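Local atomic coordinates of BamaA.19900.a (Balamuthia mandrillaris, PDB entry 6VZZ), a protein that phosphorylates glucose as a glucokinase, probably transferring a phosphate from ATP to the sugar. Residues 187-199 / 255-267. Numbering follows the deposited sequence.
Sequences LVLAVGTGLGIAT and IEYEDIVSGRGLV. With BGC (beta-D-glucopyranose), chain B.
Part of the glucose pocket is built where the tight hairpin turn joining strands 186-191 and 195-201 meets, through Gly194 and Leu195 against Glu258, the loop leading into helix 263-276. Glu258 makes the central contact across it. CG lies anti to the backbone N (chi1 -174°) and the chain runs extended, carrying the carboxylate over CA of Gly194 to the sugar. Glu258 OE1 takes two bonds: glucose O1 donates to it at 2.6 Å, and Leu195 N reaches it at 3.0 Å from well above the carboxylate plane. Glu258 OE2 receives Arg264 NH2 on its anti lone pair, a salt bridge of 2.7 Å lying in the guanidinium plane, and also Asn116 ND2. With both oxygens held, the carboxylate's rotation is largely fixed. At the turn itself, Gly263 N donates to Gly192 O (2.9 Å), tying the first turn of the helix to the hairpin, and a water bridges Thr193 O and Arg264 N. Ser262 is the N-cap: OG accepts from Gly265 N and donates to Glu258 O. Beneath the polar layer, Leu195 CD2 packs 3.9 Å from CB of Tyr257 and also meets CB of Val261, while the side chains of Val191 and Val261 cross at about a right angle, with Val191 CG2 3.9 Å from Val261 CG1. Helix 303-327 flanks this apolar layer, touching Val191 through His312 and Tyr257 through Arg318; helix 234-249 packs on Ile260, and strand 331-335 pairs with strand 186-191.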
loop_
_atom_site.group_PDB
_atom_site.type_symbol
_atom_site.label_atom_id
_atom_site.label_comp_id
_atom_site.label_asym_id
_atom_site.label_seq_id
_atom_site.Cartn_x
_atom_site.Cartn_y
_atom_site.Cartn_z
ATOM N N LEU A 187 -4.470 2.345 -9.157
ATOM C CA LEU A 187 -3.992 1.006 -8.852
ATOM C C LEU A 187 -4.030 0.161 -10.118
ATOM O O LEU A 187 -5.013 0.188 -10.863
ATOM C CB LEU A 187 -4.862 0.381 -7.757
ATOM C CG LEU A 187 -4.580 -1.017 -7.213
ATOM C CD1 LEU A 187 -3.253 -1.076 -6.492
ATOM C CD2 LEU A 187 -5.700 -1.450 -6.280
ATOM N N VAL A 188 -2.953 -0.572 -10.381
ATOM C CA VAL A 188 -2.891 -1.484 -11.521
ATOM C C VAL A 188 -2.724 -2.905 -10.997
ATOM O O VAL A 188 -1.840 -3.166 -10.172
ATOM C CB VAL A 188 -1.750 -1.122 -12.490
ATOM C CG1 VAL A 188 -1.688 -2.128 -13.626
ATOM C CG2 VAL A 188 -1.923 0.294 -13.020
ATOM N N LEU A 189 -3.577 -3.816 -11.470
ATOM C CA LEU A 189 -3.554 -5.231 -11.103
ATOM C C LEU A 189 -3.516 -6.082 -12.364
ATOM O O LEU A 189 -4.166 -5.749 -13.361
ATOM C CB LEU A 189 -4.790 -5.648 -10.269
ATOM C CG LEU A 189 -5.171 -4.860 -9.014
ATOM C CD1 LEU A 189 -6.027 -3.659 -9.363
ATOM C CD2 LEU A 189 -5.891 -5.750 -8.037
ATOM N N ALA A 190 -2.784 -7.197 -12.309
ATOM C CA ALA A 190 -2.763 -8.149 -13.412
ATOM C C ALA A 190 -2.762 -9.563 -12.862
ATOM O O ALA A 190 -1.907 -9.908 -12.039
ATOM C CB ALA A 190 -1.550 -7.942 -14.326
ATOM N N VAL A 191 -3.705 -10.377 -13.339
ATOM C CA VAL A 191 -3.854 -11.764 -12.913
ATOM C C VAL A 191 -3.265 -12.658 -13.993
ATOM O O VAL A 191 -3.731 -12.644 -15.137
ATOM C CB VAL A 191 -5.324 -12.123 -12.653
ATOM C CG1 VAL A 191 -5.439 -13.525 -12.064
ATOM C CG2 VAL A 191 -5.972 -11.102 -11.743
ATOM N N GLY A 192 -2.254 -13.445 -13.624
ATOM C CA GLY A 192 -1.600 -14.358 -14.537
ATOM C C GLY A 192 -0.998 -15.532 -13.792
ATOM O O GLY A 192 -1.688 -16.188 -12.998
ATOM N N THR A 193 0.281 -15.823 -14.039
ATOM C CA THR A 193 0.969 -16.820 -13.222
ATOM C C THR A 193 0.987 -16.390 -11.763
ATOM O O THR A 193 0.866 -17.226 -10.860
ATOM C CB THR A 193 2.395 -17.045 -13.733
ATOM O OG1 THR A 193 2.365 -17.289 -15.142
ATOM C CG2 THR A 193 3.032 -18.241 -13.034
ATOM N N GLY A 194 1.120 -15.081 -11.518
ATOM C CA GLY A 194 0.996 -14.527 -10.186
ATOM C C GLY A 194 -0.006 -13.387 -10.161
ATOM O O GLY A 194 -0.615 -13.048 -11.178
ATOM N N LEU A 195 -0.177 -12.816 -8.967
ATOM C CA LEU A 195 -0.970 -11.605 -8.783
ATOM C C LEU A 195 -0.024 -10.406 -8.756
ATOM O O LEU A 195 0.716 -10.207 -7.783
ATOM C CB LEU A 195 -1.797 -11.680 -7.506
ATOM C CG LEU A 195 -2.647 -10.440 -7.209
ATOM C CD1 LEU A 195 -3.341 -9.961 -8.473
ATOM C CD2 LEU A 195 -3.657 -10.736 -6.107
ATOM N N GLY A 196 -0.051 -9.611 -9.822
ATOM C CA GLY A 196 0.803 -8.446 -9.939
ATOM C C GLY A 196 0.058 -7.180 -9.547
ATOM O O GLY A 196 -1.098 -6.983 -9.931
ATOM N N ILE A 197 0.741 -6.317 -8.792
ATOM C CA ILE A 197 0.139 -5.083 -8.295
ATOM C C ILE A 197 1.186 -3.975 -8.252
ATOM O O ILE A 197 2.267 -4.153 -7.679
ATOM C CB ILE A 197 -0.487 -5.288 -6.903
ATOM C CG1 ILE A 197 -1.733 -6.173 -7.006
ATOM C CG2 ILE A 197 -0.831 -3.947 -6.284
ATOM C CD1 ILE A 197 -2.347 -6.503 -5.701
ATOM N N ALA A 198 0.857 -2.827 -8.844
ATOM C CA ALA A 198 1.664 -1.619 -8.757
ATOM C C ALA A 198 0.721 -0.421 -8.705
ATOM O O ALA A 198 -0.496 -0.560 -8.859
ATOM C CB ALA A 198 2.638 -1.519 -9.933
ATOM N N THR A 199 1.272 0.771 -8.481
ATOM C CA THR A 199 0.446 1.969 -8.371
ATOM C C THR A 199 1.065 3.117 -9.152
ATOM O O THR A 199 2.257 3.403 -9.006
ATOM C CB THR A 199 0.263 2.400 -6.908
ATOM O OG1 THR A 199 -0.307 1.323 -6.160
ATOM C CG2 THR A 199 -0.669 3.616 -6.810
ATOM N N ILE A 255 -3.388 -18.094 3.830
ATOM C CA ILE A 255 -2.932 -18.091 2.438
ATOM C C ILE A 255 -2.797 -16.661 1.916
ATOM O O ILE A 255 -3.378 -15.705 2.444
ATOM C CB ILE A 255 -3.864 -18.927 1.547
ATOM C CG1 ILE A 255 -5.179 -18.206 1.270
ATOM C CG2 ILE A 255 -4.163 -20.258 2.202
ATOM C CD1 ILE A 255 -6.054 -18.954 0.258
ATOM N N GLU A 256 -1.984 -16.515 0.877
ATOM C CA GLU A 256 -1.830 -15.247 0.177
ATOM C C GLU A 256 -2.935 -15.106 -0.851
ATOM O O GLU A 256 -3.492 -16.098 -1.330
ATOM C CB GLU A 256 -0.476 -15.154 -0.537
ATOM C CG GLU A 256 0.719 -15.622 0.261
ATOM C CD GLU A 256 2.012 -15.517 -0.525
ATOM O OE1 GLU A 256 1.951 -15.440 -1.775
ATOM O OE2 GLU A 256 3.092 -15.499 0.106
ATOM N N TYR A 257 -3.248 -13.851 -1.196
ATOM C CA TYR A 257 -4.235 -13.621 -2.247
ATOM C C TYR A 257 -3.839 -14.349 -3.527
ATOM O O TYR A 257 -4.702 -14.899 -4.226
ATOM C CB TYR A 257 -4.411 -12.124 -2.506
ATOM C CG TYR A 257 -5.401 -11.448 -1.576
ATOM C CD1 TYR A 257 -6.771 -11.617 -1.743
ATOM C CD2 TYR A 257 -4.967 -10.634 -0.531
ATOM C CE1 TYR A 257 -7.677 -10.998 -0.895
ATOM C CE2 TYR A 257 -5.865 -10.020 0.312
ATOM C CZ TYR A 257 -7.220 -10.206 0.132
ATOM O OH TYR A 257 -8.124 -9.588 0.976
ATOM N N GLU A 258 -2.531 -14.400 -3.825
ATOM C CA GLU A 258 -2.049 -15.098 -5.015
ATOM C C GLU A 258 -2.318 -16.601 -4.950
ATOM O O GLU A 258 -2.356 -17.262 -5.996
ATOM C CB GLU A 258 -0.552 -14.841 -5.213
ATOM C CG GLU A 258 0.002 -15.405 -6.521
ATOM C CD GLU A 258 1.463 -15.049 -6.765
ATOM O OE1 GLU A 258 1.761 -13.856 -6.970
ATOM O OE2 GLU A 258 2.319 -15.965 -6.751
ATOM N N ASP A 259 -2.528 -17.158 -3.759
ATOM C CA ASP A 259 -2.831 -18.580 -3.693
ATOM C C ASP A 259 -4.215 -18.897 -4.236
ATOM O O ASP A 259 -4.522 -20.074 -4.475
ATOM C CB ASP A 259 -2.674 -19.084 -2.257
ATOM C CG ASP A 259 -1.222 -19.048 -1.786
ATOM O OD1 ASP A 259 -0.317 -19.187 -2.644
ATOM O OD2 ASP A 259 -0.979 -18.888 -0.568
ATOM N N ILE A 260 -5.046 -17.878 -4.460
ATOM C CA ILE A 260 -6.319 -18.039 -5.139
ATOM C C ILE A 260 -6.351 -17.272 -6.458
ATOM O O ILE A 260 -6.805 -17.802 -7.484
ATOM C CB ILE A 260 -7.481 -17.602 -4.224
ATOM C CG1 ILE A 260 -7.661 -18.603 -3.083
ATOM C CG2 ILE A 260 -8.770 -17.409 -5.006
ATOM C CD1 ILE A 260 -8.737 -18.192 -2.091
ATOM N N VAL A 261 -5.831 -16.048 -6.456
ATOM C CA VAL A 261 -5.960 -15.144 -7.588
ATOM C C VAL A 261 -4.742 -15.329 -8.479
ATOM O O VAL A 261 -3.836 -14.489 -8.505
ATOM C CB VAL A 261 -6.114 -13.684 -7.119
ATOM C CG1 VAL A 261 -6.466 -12.775 -8.287
ATOM C CG2 VAL A 261 -7.157 -13.596 -6.021
ATOM N N SER A 262 -4.722 -16.437 -9.216
ATOM C CA SER A 262 -3.639 -16.782 -10.130
ATOM C C SER A 262 -4.092 -17.992 -10.927
ATOM O O SER A 262 -5.145 -18.573 -10.656
ATOM C CB SER A 262 -2.333 -17.080 -9.393
ATOM O OG SER A 262 -2.478 -18.250 -8.617
ATOM N N GLY A 263 -3.285 -18.372 -11.909
ATOM C CA GLY A 263 -3.591 -19.571 -12.654
ATOM C C GLY A 263 -3.664 -20.800 -11.770
ATOM O O GLY A 263 -4.686 -21.492 -11.751
ATOM N N ARG A 264 -2.587 -21.090 -11.032
ATOM C CA ARG A 264 -2.608 -22.240 -10.137
ATOM C C ARG A 264 -3.663 -22.074 -9.053
ATOM O O ARG A 264 -4.206 -23.068 -8.560
ATOM C CB ARG A 264 -1.219 -22.464 -9.525
ATOM C CG ARG A 264 -0.778 -21.421 -8.511
ATOM C CD ARG A 264 0.703 -21.551 -8.169
ATOM N NE ARG A 264 1.099 -20.627 -7.111
ATOM C CZ ARG A 264 1.504 -19.374 -7.322
ATOM N NH1 ARG A 264 1.574 -18.894 -8.562
ATOM N NH2 ARG A 264 1.845 -18.595 -6.294
ATOM N N GLY A 265 -3.978 -20.826 -8.687
ATOM C CA GLY A 265 -5.013 -20.596 -7.693
ATOM C C GLY A 265 -6.392 -20.959 -8.205
ATOM O O GLY A 265 -7.184 -21.578 -7.495
ATOM N N LEU A 266 -6.695 -20.588 -9.449
ATOM C CA LEU A 266 -7.947 -21.023 -10.053
ATOM C C LEU A 266 -7.999 -22.542 -10.160
ATOM O O LEU A 266 -9.052 -23.150 -9.952
ATOM C CB LEU A 266 -8.119 -20.376 -11.424
ATOM C CG LEU A 266 -9.362 -20.805 -12.205
ATOM C CD1 LEU A 266 -10.640 -20.426 -11.469
ATOM C CD2 LEU A 266 -9.344 -20.220 -13.602
ATOM N N VAL A 267 -6.864 -23.175 -10.454
ATOM C CA VAL A 267 -6.838 -24.628 -10.568
ATOM C C VAL A 267 -7.093 -25.279 -9.214
ATOM O O VAL A 267 -7.831 -26.269 -9.117
ATOM C CB VAL A 267 -5.502 -25.095 -11.181
ATOM C CG1 VAL A 267 -5.350 -26.606 -11.054
ATOM C CG2 VAL A 267 -5.397 -24.664 -12.637
HETATM C C2 BGC B . 5.573 -11.529 -8.029
HETATM C C3 BGC B . 5.465 -10.093 -8.516
HETATM C C4 BGC B . 4.896 -10.061 -9.929
HETATM C C5 BGC B . 3.579 -10.827 -9.961
HETATM C C6 BGC B . 2.942 -10.899 -11.328
HETATM C C1 BGC B . 4.212 -12.196 -8.150
HETATM O O1 BGC B . 4.232 -13.480 -7.642
HETATM O O2 BGC B . 6.025 -11.559 -6.681
HETATM O O3 BGC B . 6.733 -9.454 -8.467
HETATM O O4 BGC B . 4.647 -8.721 -10.323
HETATM O O5 BGC B . 3.809 -12.171 -9.516
HETATM O O6 BGC B . 3.874 -11.284 -12.317
HETATM O O HOH W 1 -0.090 -19.768 -11.242
#